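Local atomic coordinates of acetate kinase (Entamoeba histolytica, PDB entry 4H0O), a protein that probably interconverts acetate and acetyl phosphate by magnesium-dependent phosphoryl transfer, as a pyrophosphate-dependent acetate kinase of the ASKHA superfamily. Residues Val21-Leu26 against His73-Ala77; Leu26-Val30 against Ile80-Leu84; Glu51-Ile55 against Ile66-Leu71; Leu116-Lys120 against Phe134-Glu138. All blocks are in the same frame, centred on the assembly; numbering follows the deposited sequence.

Interaction 1: Val21-Leu26 against His73-Ala77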
# COMPACT_ATOMS: atom_id res chain seq x y z
N VAL B 21 23.02 16.85 12.90
CA VAL B 21 23.41 15.70 13.71
C VAL B 21 23.58 14.46 12.83
O VAL B 21 22.64 14.04 12.15
CB VAL B 21 22.38 15.40 14.82
CG1 VAL B 21 22.81 14.19 15.62
CG2 VAL B 21 22.22 16.60 15.74
N GLY B 22 24.78 13.89 12.83
CA GLY B 22 25.05 12.68 12.07
C GLY B 22 25.19 11.47 12.98
O GLY B 22 24.94 11.56 14.18
N SER B 23 25.59 10.34 12.40
CA SER B 23 25.71 9.10 13.16
C SER B 23 27.02 9.01 13.96
O SER B 23 27.00 8.73 15.16
CB SER B 23 25.56 7.89 12.24
OG SER B 23 26.46 7.96 11.15
N SER B 24 28.14 9.25 13.29
CA SER B 24 29.45 9.16 13.95
C SER B 24 30.01 10.54 14.31
O SER B 24 31.00 10.65 15.03
CB SER B 24 30.45 8.41 13.06
OG SER B 24 31.20 9.31 12.27
N SER B 25 29.37 11.59 13.80
CA SER B 25 29.87 12.94 14.02
C SER B 25 28.78 14.00 13.93
O SER B 25 27.66 13.72 13.49
CB SER B 25 30.97 13.27 13.01
OG SER B 25 30.42 13.48 11.72
N LEU B 26 29.12 15.21 14.35
CA LEU B 26 28.25 16.37 14.19
C LEU B 26 28.87 17.30 13.16
O LEU B 26 30.07 17.59 13.22
CB LEU B 26 28.09 17.11 15.52
CG LEU B 26 27.35 18.44 15.48
CD1 LEU B 26 25.91 18.22 15.06
CD2 LEU B 26 27.41 19.16 16.82
N HIS B 73 27.75 14.36 20.56
CA HIS B 73 27.20 15.51 19.84
C HIS B 73 27.18 16.83 20.64
O HIS B 73 27.68 17.84 20.15
CB HIS B 73 25.84 15.17 19.22
CG HIS B 73 25.90 14.11 18.17
ND1 HIS B 73 26.61 14.26 17.00
CD2 HIS B 73 25.34 12.88 18.11
CE1 HIS B 73 26.49 13.17 16.26
NE2 HIS B 73 25.72 12.31 16.92
N PRO B 74 26.60 16.83 21.86
CA PRO B 74 26.59 18.11 22.59
C PRO B 74 27.99 18.64 22.95
O PRO B 74 28.17 19.86 23.00
CB PRO B 74 25.79 17.79 23.86
CG PRO B 74 25.89 16.31 24.01
CD PRO B 74 25.92 15.76 22.61
N GLN B 75 28.95 17.76 23.20
CA GLN B 75 30.32 18.18 23.46
C GLN B 75 30.92 18.85 22.23
O GLN B 75 31.58 19.89 22.34
CB GLN B 75 31.19 16.99 23.88
CG GLN B 75 30.95 16.48 25.29
CD GLN B 75 31.43 15.05 25.48
OE1 GLN B 75 31.95 14.42 24.55
NE2 GLN B 75 31.24 14.51 26.69
N ALA B 76 30.69 18.26 21.07
CA ALA B 76 31.15 18.84 19.82
C ALA B 76 30.47 20.19 19.58
O ALA B 76 31.12 21.15 19.17
CB ALA B 76 30.88 17.90 18.66
N ALA B 77 29.17 20.25 19.86
CA ALA B 77 28.40 21.48 19.69
C ALA B 77 29.02 22.63 20.47
O ALA B 77 29.22 23.72 19.93
CB ALA B 77 26.97 21.26 20.11
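The imidazole of His73 meets Val21 over one face and the Ser25-Leu26 backbone at its edge. CG1 of Val21 stands 3.7 Å from the ring centroid of His73 and only 10° off the ring normal, a CH-pi contact centred on the face. At the rim, O of Ser25 lies close to the ring plane, 3.1 Å from CE1 of His73, and CB of Leu26 comes to 3.5 Å from ND1 of His73. The carbonyl O of Gly22 approaches obliquely, 2.9 Å from NE2 of His73. Two rotations bring these groups together: the imidazole extends beside its own backbone N (chi1 -64°), and CG1 of Val21 is trans to the backbone N (chi1 179°). Beyond the ring, Leu26 turns its CD2 methyl onto the first turn of helix 73-86, 3.9 Å from CB of Ala77 and 4.1 Å from CB of Ala76.

The loop between strands 16-21 and 26-31 is drawn together by a weak backbone bond from N of Gly22 to O of Ser25. Val136 of helix 129-143 also packs on His73 and Val21. Chemically, the loop offers the imidazole an apolar methyl on a face and carbonyl oxygens around CE1 and NE2. With O of Gly22 also 3.1 Å from CE1 of His73, the polarised C-H there probably finds a favourable setting, so the turn meets the helix start through dispersion and, probably, some electrostatic attraction.

Interaction 2: Leu26-Val30 against Ile80-Leu84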
# COMPACT_ATOMS: atom_id res chain seq x y z
N LEU B 26 29.12 15.21 14.35
CA LEU B 26 28.25 16.37 14.19
C LEU B 26 28.87 17.30 13.16
O LEU B 26 30.07 17.59 13.22
CB LEU B 26 28.09 17.11 15.52
CG LEU B 26 27.35 18.44 15.48
CD1 LEU B 26 25.91 18.22 15.06
CD2 LEU B 26 27.41 19.16 16.82
N THR B 27 28.06 17.76 12.21
CA THR B 27 28.52 18.76 11.24
C THR B 27 27.73 20.06 11.42
O THR B 27 26.66 20.06 12.02
CB THR B 27 28.36 18.27 9.79
OG1 THR B 27 26.97 18.17 9.46
CG2 THR B 27 29.02 16.91 9.61
N TYR B 28 28.28 21.16 10.91
CA TYR B 28 27.61 22.45 11.01
C TYR B 28 27.94 23.34 9.83
O TYR B 28 28.96 23.16 9.17
CB TYR B 28 27.99 23.17 12.31
CG TYR B 28 29.33 23.89 12.25
CD1 TYR B 28 30.51 23.23 12.58
CD2 TYR B 28 29.41 25.23 11.89
CE1 TYR B 28 31.72 23.88 12.53
CE2 TYR B 28 30.62 25.89 11.84
CZ TYR B 28 31.78 25.21 12.16
OH TYR B 28 32.98 25.86 12.12
N LYS B 29 27.07 24.31 9.57
CA LYS B 29 27.35 25.35 8.59
C LYS B 29 26.88 26.69 9.13
O LYS B 29 25.94 26.75 9.92
CB LYS B 29 26.66 25.04 7.26
CG LYS B 29 27.23 23.85 6.50
CD LYS B 29 26.61 23.75 5.11
CE LYS B 29 27.09 22.51 4.36
NZ LYS B 29 28.55 22.56 4.06
N VAL B 30 27.54 27.76 8.71
CA VAL B 30 27.08 29.11 9.03
C VAL B 30 26.75 29.85 7.74
O VAL B 30 27.54 29.84 6.79
CB VAL B 30 28.13 29.91 9.84
CG1 VAL B 30 27.59 31.29 10.19
CG2 VAL B 30 28.50 29.16 11.11
N ILE B 80 32.33 23.69 19.03
CA ILE B 80 32.08 24.39 17.77
C ILE B 80 31.71 25.85 18.03
O ILE B 80 32.27 26.77 17.43
CB ILE B 80 30.95 23.70 16.96
CG1 ILE B 80 31.46 22.40 16.34
CG2 ILE B 80 30.43 24.63 15.86
CD1 ILE B 80 30.37 21.55 15.71
N ILE B 81 30.75 26.05 18.94
CA ILE B 81 30.31 27.38 19.35
C ILE B 81 31.48 28.19 19.91
O ILE B 81 31.61 29.39 19.64
CB ILE B 81 29.18 27.27 20.41
CG1 ILE B 81 27.91 26.69 19.78
CG2 ILE B 81 28.89 28.62 21.05
CD1 ILE B 81 26.83 26.34 20.77
N GLN B 82 32.33 27.53 20.69
CA GLN B 82 33.52 28.16 21.25
C GLN B 82 34.49 28.61 20.17
O GLN B 82 35.06 29.70 20.24
CB GLN B 82 34.20 27.21 22.23
CG GLN B 82 35.58 27.66 22.70
CD GLN B 82 36.09 26.82 23.86
OE1 GLN B 82 35.32 26.39 24.72
NE2 GLN B 82 37.40 26.59 23.89
N PHE B 83 34.68 27.77 19.15
CA PHE B 83 35.57 28.09 18.04
C PHE B 83 35.11 29.34 17.30
O PHE B 83 35.92 30.18 16.91
CB PHE B 83 35.65 26.91 17.06
CG PHE B 83 36.28 27.25 15.74
CD1 PHE B 83 37.66 27.23 15.58
CD2 PHE B 83 35.50 27.58 14.64
CE1 PHE B 83 38.25 27.53 14.36
CE2 PHE B 83 36.07 27.88 13.41
CZ PHE B 83 37.45 27.86 13.27
N LEU B 84 33.80 29.44 17.08
CA LEU B 84 33.23 30.56 16.33
C LEU B 84 33.38 31.88 17.09
O LEU B 84 33.61 32.93 16.49
CB LEU B 84 31.76 30.28 16.00
CG LEU B 84 31.52 29.04 15.14
CD1 LEU B 84 30.05 28.66 15.11
CD2 LEU B 84 32.05 29.25 13.73
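Tyr28 and Ile80 form the centre of this contact, the methyl CG2 of Ile80 lying 3.7 Å from the ring centroid of Tyr28 and 15° off its normal. This is a CH-pi contact over the face, displaced toward the CD1-CE1 side of the ring. The other branch of the same isoleucine reaches past that rim, with CD1 of Ile80 3.6 Å from CD1 of Tyr28, and ends 4.0 Å from CD2 of Leu26. Farther along the helix, CD2 of Leu84 meets the phenol end at 4.1 Å from CE2 of Tyr28, while CD1 of Leu84 touches CG2 of Val30 at 4.3 Å. CE2 of Phe83 is 3.9 Å from OH of Tyr28, the two side chains running roughly at right angles.

Tyr28 holds its ring between the backbone N and carbonyl carbon (chi1 81°), and its second torsion, close to perpendicular, presents the face to Ile80. In the next shell, the hydroxyl is hydrogen-bonded to ND1 of His57, whose ring also stacks with Phe83; this polar partner helps fix the phenol within an otherwise apolar layer. Leu17 of strand 16-21 and Cys38 of strand 36-44 touch Tyr28 from the adjoining strands.

The axes of the short segments approach to 11.2 Å with their N-to-C directions 32° apart. Leu26, Tyr28 and Val30, alternate residues of one strand, all point their side chains toward a helix that runs at this modest angle along the sheet: the alpha/beta layering of the ribonuclease H-like fold found throughout the ASKHA superfamily.

Interaction 3: Glu51-Ile55 against Ile66-Leu71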
# COMPACT_ATOMS: atom_id res chain seq x y z
N GLU B 51 48.33 11.18 14.09
CA GLU B 51 47.59 12.23 14.76
C GLU B 51 46.37 11.71 15.54
O GLU B 51 46.10 10.50 15.56
CB GLU B 51 47.13 13.23 13.70
CG GLU B 51 46.86 14.64 14.16
CD GLU B 51 45.77 15.30 13.35
OE1 GLU B 51 46.01 15.63 12.17
OE2 GLU B 51 44.66 15.47 13.90
N LYS B 52 45.65 12.63 16.17
CA LYS B 52 44.47 12.32 16.98
C LYS B 52 43.19 12.64 16.20
O LYS B 52 43.26 13.24 15.12
CB LYS B 52 44.51 13.16 18.26
CG LYS B 52 45.86 13.18 18.96
CD LYS B 52 45.79 14.02 20.23
CE LYS B 52 47.18 14.36 20.75
NZ LYS B 52 47.11 15.38 21.83
N PRO B 53 42.02 12.25 16.73
CA PRO B 53 40.79 12.73 16.09
C PRO B 53 40.64 14.23 16.31
O PRO B 53 41.16 14.75 17.30
CB PRO B 53 39.68 11.97 16.82
CG PRO B 53 40.28 11.61 18.14
CD PRO B 53 41.73 11.33 17.85
N PHE B 54 39.95 14.91 15.40
CA PHE B 54 39.90 16.37 15.45
C PHE B 54 38.64 16.92 14.80
O PHE B 54 37.98 16.23 14.02
CB PHE B 54 41.13 16.96 14.75
CG PHE B 54 41.23 16.59 13.29
CD1 PHE B 54 41.77 15.38 12.90
CD2 PHE B 54 40.79 17.47 12.31
CE1 PHE B 54 41.86 15.04 11.57
CE2 PHE B 54 40.88 17.14 10.97
CZ PHE B 54 41.42 15.92 10.60
N ILE B 55 38.32 18.17 15.13
CA ILE B 55 37.29 18.90 14.40
C ILE B 55 37.97 19.65 13.26
O ILE B 55 38.93 20.38 13.47
CB ILE B 55 36.55 19.90 15.30
CG1 ILE B 55 35.99 19.19 16.54
CG2 ILE B 55 35.43 20.59 14.53
CD1 ILE B 55 35.24 20.11 17.48
N ILE B 66 41.50 21.25 15.12
CA ILE B 66 41.68 21.27 16.57
C ILE B 66 41.59 19.84 17.08
O ILE B 66 40.53 19.21 16.98
CB ILE B 66 40.60 22.13 17.27
CG1 ILE B 66 40.73 23.60 16.86
CG2 ILE B 66 40.71 22.01 18.78
CD1 ILE B 66 40.00 23.96 15.59
N GLU B 67 42.69 19.33 17.61
CA GLU B 67 42.72 17.96 18.12
C GLU B 67 41.81 17.83 19.34
O GLU B 67 41.78 18.70 20.21
CB GLU B 67 44.15 17.53 18.45
CG GLU B 67 44.98 17.22 17.21
CD GLU B 67 46.44 16.95 17.54
OE1 GLU B 67 47.06 17.80 18.21
OE2 GLU B 67 46.96 15.89 17.12
N THR B 68 41.06 16.73 19.38
CA THR B 68 40.04 16.52 20.40
C THR B 68 40.00 15.06 20.79
O THR B 68 40.46 14.19 20.04
CB THR B 68 38.64 16.91 19.86
OG1 THR B 68 38.49 16.41 18.52
CG2 THR B 68 38.46 18.42 19.85
N PRO B 69 39.46 14.76 21.98
CA PRO B 69 39.11 13.37 22.27
C PRO B 69 37.93 12.99 21.39
O PRO B 69 37.40 13.86 20.69
CB PRO B 69 38.66 13.42 23.74
CG PRO B 69 39.22 14.71 24.28
CD PRO B 69 39.21 15.66 23.13
N ILE B 70 37.51 11.73 21.39
CA ILE B 70 36.28 11.37 20.70
C ILE B 70 35.13 12.09 21.41
O ILE B 70 35.00 12.01 22.63
CB ILE B 70 36.04 9.85 20.68
CG1 ILE B 70 37.08 9.17 19.79
CG2 ILE B 70 34.64 9.53 20.17
CD1 ILE B 70 37.09 9.69 18.36
N LEU B 71 34.31 12.80 20.64
CA LEU B 71 33.27 13.64 21.21
C LEU B 71 31.88 13.12 20.89
O LEU B 71 31.63 12.62 19.78
CB LEU B 71 33.42 15.08 20.68
CG LEU B 71 34.69 15.83 21.07
CD1 LEU B 71 34.83 17.12 20.27
CD2 LEU B 71 34.67 16.13 22.56
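The carbonyl O of Pro53 receives two bonds from Thr68: a nearly straight one from N of Thr68 (2.9 Å, N-H...O angle 170°) and a weak one from its OG1. The threonine hydroxyl sits between its backbone N and carbonyl carbon (chi1 43°), which turns it back toward the same acceptor. Next along the chain, Ile55 and Ile66 exchange reciprocal backbone bonds as an antiparallel hydrogen-bonded pair: N of Ile55 to O of Ile66 is 3.1 Å, and N of Ile66 to O of Ile55 is 3.2 Å. Phe54 and Glu67 form the adjacent non-hydrogen-bonded pair.

Outside this backbone core, the aliphatic chain of Lys52 lies against the carboxylate of Glu67, the two side chains crossing at about a right angle, with CG of Lys52 3.5 Å from OE2 of Glu67. NZ of Lys52 remains 4.4 Å from OE1 of Glu67, beyond a salt bridge. Apolar contacts continue past the strand, CG of Pro53 meeting CD1 of Ile70 at 3.7 Å and CD1 of Ile55 meeting CD1 of Leu71 at 4.1 Å.

The pairing belongs to the hairpin 54-59/62-67. Strand 54-59 adjoins strand 36-44 through Phe54 and Arg44, while Ile66 rests on Phe83, and Thr68 and Leu71 on Leu79, of helix 73-86.

Interaction 4: Leu116-Lys120 against Phe134-Glu138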
# COMPACT_ATOMS: atom_id res chain seq x y z
N LEU B 116 10.63 23.17 24.44
CA LEU B 116 11.61 22.25 25.03
C LEU B 116 10.93 21.13 25.81
O LEU B 116 11.33 19.96 25.73
CB LEU B 116 12.59 23.00 25.92
CG LEU B 116 13.72 23.76 25.22
CD1 LEU B 116 14.44 24.69 26.19
CD2 LEU B 116 14.70 22.79 24.59
N LYS B 117 9.90 21.48 26.57
CA LYS B 117 9.13 20.51 27.34
C LYS B 117 8.41 19.51 26.42
O LYS B 117 8.38 18.31 26.69
CB LYS B 117 8.11 21.24 28.22
CG LYS B 117 7.07 20.34 28.88
CD LYS B 117 5.80 21.13 29.18
CE LYS B 117 5.33 21.88 27.94
NZ LYS B 117 4.09 22.69 28.18
N GLU B 118 7.86 20.02 25.31
CA GLU B 118 7.14 19.17 24.36
C GLU B 118 8.08 18.31 23.53
O GLU B 118 7.75 17.17 23.18
CB GLU B 118 6.24 20.02 23.46
CG GLU B 118 5.05 20.66 24.17
CD GLU B 118 4.01 19.66 24.62
OE1 GLU B 118 4.03 18.50 24.13
OE2 GLU B 118 3.16 20.01 25.46
N LEU B 119 9.26 18.84 23.20
CA LEU B 119 10.28 18.08 22.49
C LEU B 119 10.76 16.89 23.33
O LEU B 119 11.02 15.80 22.81
CB LEU B 119 11.47 18.97 22.12
CG LEU B 119 11.27 20.00 21.01
CD1 LEU B 119 12.46 20.94 20.91
CD2 LEU B 119 11.02 19.31 19.68
N LYS B 120 10.87 17.12 24.64
CA LYS B 120 11.30 16.10 25.58
C LYS B 120 10.38 14.88 25.59
O LYS B 120 10.84 13.74 25.73
CB LYS B 120 11.39 16.70 26.99
CG LYS B 120 11.84 15.74 28.08
CD LYS B 120 13.29 15.35 27.92
CE LYS B 120 13.81 14.62 29.15
NZ LYS B 120 12.99 13.42 29.50
N PHE B 134 18.10 16.55 20.50
CA PHE B 134 17.66 17.24 21.71
C PHE B 134 18.85 17.69 22.56
O PHE B 134 18.89 18.83 23.01
CB PHE B 134 16.73 16.35 22.55
CG PHE B 134 16.12 17.06 23.73
CD1 PHE B 134 15.01 17.88 23.58
CD2 PHE B 134 16.65 16.90 25.01
CE1 PHE B 134 14.45 18.53 24.66
CE2 PHE B 134 16.09 17.55 26.10
CZ PHE B 134 14.99 18.37 25.92
N GLY B 135 19.81 16.79 22.76
CA GLY B 135 21.00 17.09 23.54
C GLY B 135 21.75 18.29 22.99
O GLY B 135 22.24 19.14 23.74
N VAL B 136 21.84 18.36 21.66
CA VAL B 136 22.50 19.48 20.99
C VAL B 136 21.71 20.77 21.20
O VAL B 136 22.30 21.82 21.45
CB VAL B 136 22.68 19.20 19.48
CG1 VAL B 136 23.19 20.44 18.76
CG2 VAL B 136 23.63 18.04 19.27
N ILE B 137 20.38 20.68 21.12
CA ILE B 137 19.51 21.82 21.37
C ILE B 137 19.67 22.37 22.79
O ILE B 137 19.81 23.58 22.98
CB ILE B 137 18.02 21.48 21.10
CG1 ILE B 137 17.78 21.33 19.59
CG2 ILE B 137 17.11 22.56 21.65
CD1 ILE B 137 16.36 20.95 19.22
N GLU B 138 19.66 21.49 23.79
CA GLU B 138 19.82 21.90 25.18
C GLU B 138 21.15 22.61 25.45
O GLU B 138 21.18 23.65 26.11
CB GLU B 138 19.65 20.71 26.13
CG GLU B 138 18.26 20.62 26.76
CD GLU B 138 18.19 19.62 27.91
OE1 GLU B 138 19.07 18.73 27.98
OE2 GLU B 138 17.27 19.74 28.74
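An antiparallel helix pair is formed here, helix 113-120 packing against helix 129-143 with Phe134 as the principal side chain between them. The axes of the segments 116-120 and 134-138 approach to 11.4 Å, and their N-to-C directions differ by 160°. This direction agrees with the pairing of Leu119 near Phe134 and Leu116 near Glu138 at the two ends.

The phenyl ring presents an edge to the first helix. CE1 of Phe134 is 3.9 Å from CB of Leu119 and 3.6 Å from O of Leu116, both lying near the ring plane. That carbonyl already accepts the helical bond from N of Lys120, so the aromatic C-H edge abuts a backbone oxygen engaged in the helix. With CG trans to the backbone N (chi1 -173°), Phe134 projects across the interface to reach this site. Lys120 adds its aliphatic part: CD of Lys120 lies 4.0 Å from CZ of Phe134, the two side chains crossing obliquely, while the bends at chi2 and chi4 carry its amino end away.

One turn farther along the second helix, CG2 of Ile137 meets CD2 of Leu116 at 3.8 Å, these side chains sliding past one another in opposite directions. CD1 of Ile137 has a looser contact, 4.3 Å from CD1 of Leu119.

Toward the sheet, Leu119 touches Phe98 and Ile137 touches His96, both on strand 93-98. Val136, on the same turn of helix 129-143, instead reaches strand 16-21 and helix 73-86, placing this helix between helix 113-120 and helix 73-86.

Helix 73-86 connects much of this set: its start serves interaction 1 and its later turns interaction 2, whose centres are about 10 Å apart and which share Leu26. Interaction 3 meets both, through CD1 of Leu71, 4.1 Å from CA of Ala76, and CD1 of Ile66, 4.0 Å from CD1 of Phe83. Interaction 4 adjoins interaction 1, with CG2 of Val136 3.6 Å from CB of His73, but its centre is about 26 Å from that of interaction 3. Interaction 1 lies near predicted ligand sites: the side chain of Val21 is about 7 Å from that of Arg97 (substrate), and Gly22 about 5 Å from that of Asn20 (magnesium). Interaction 3 lies away from these sites.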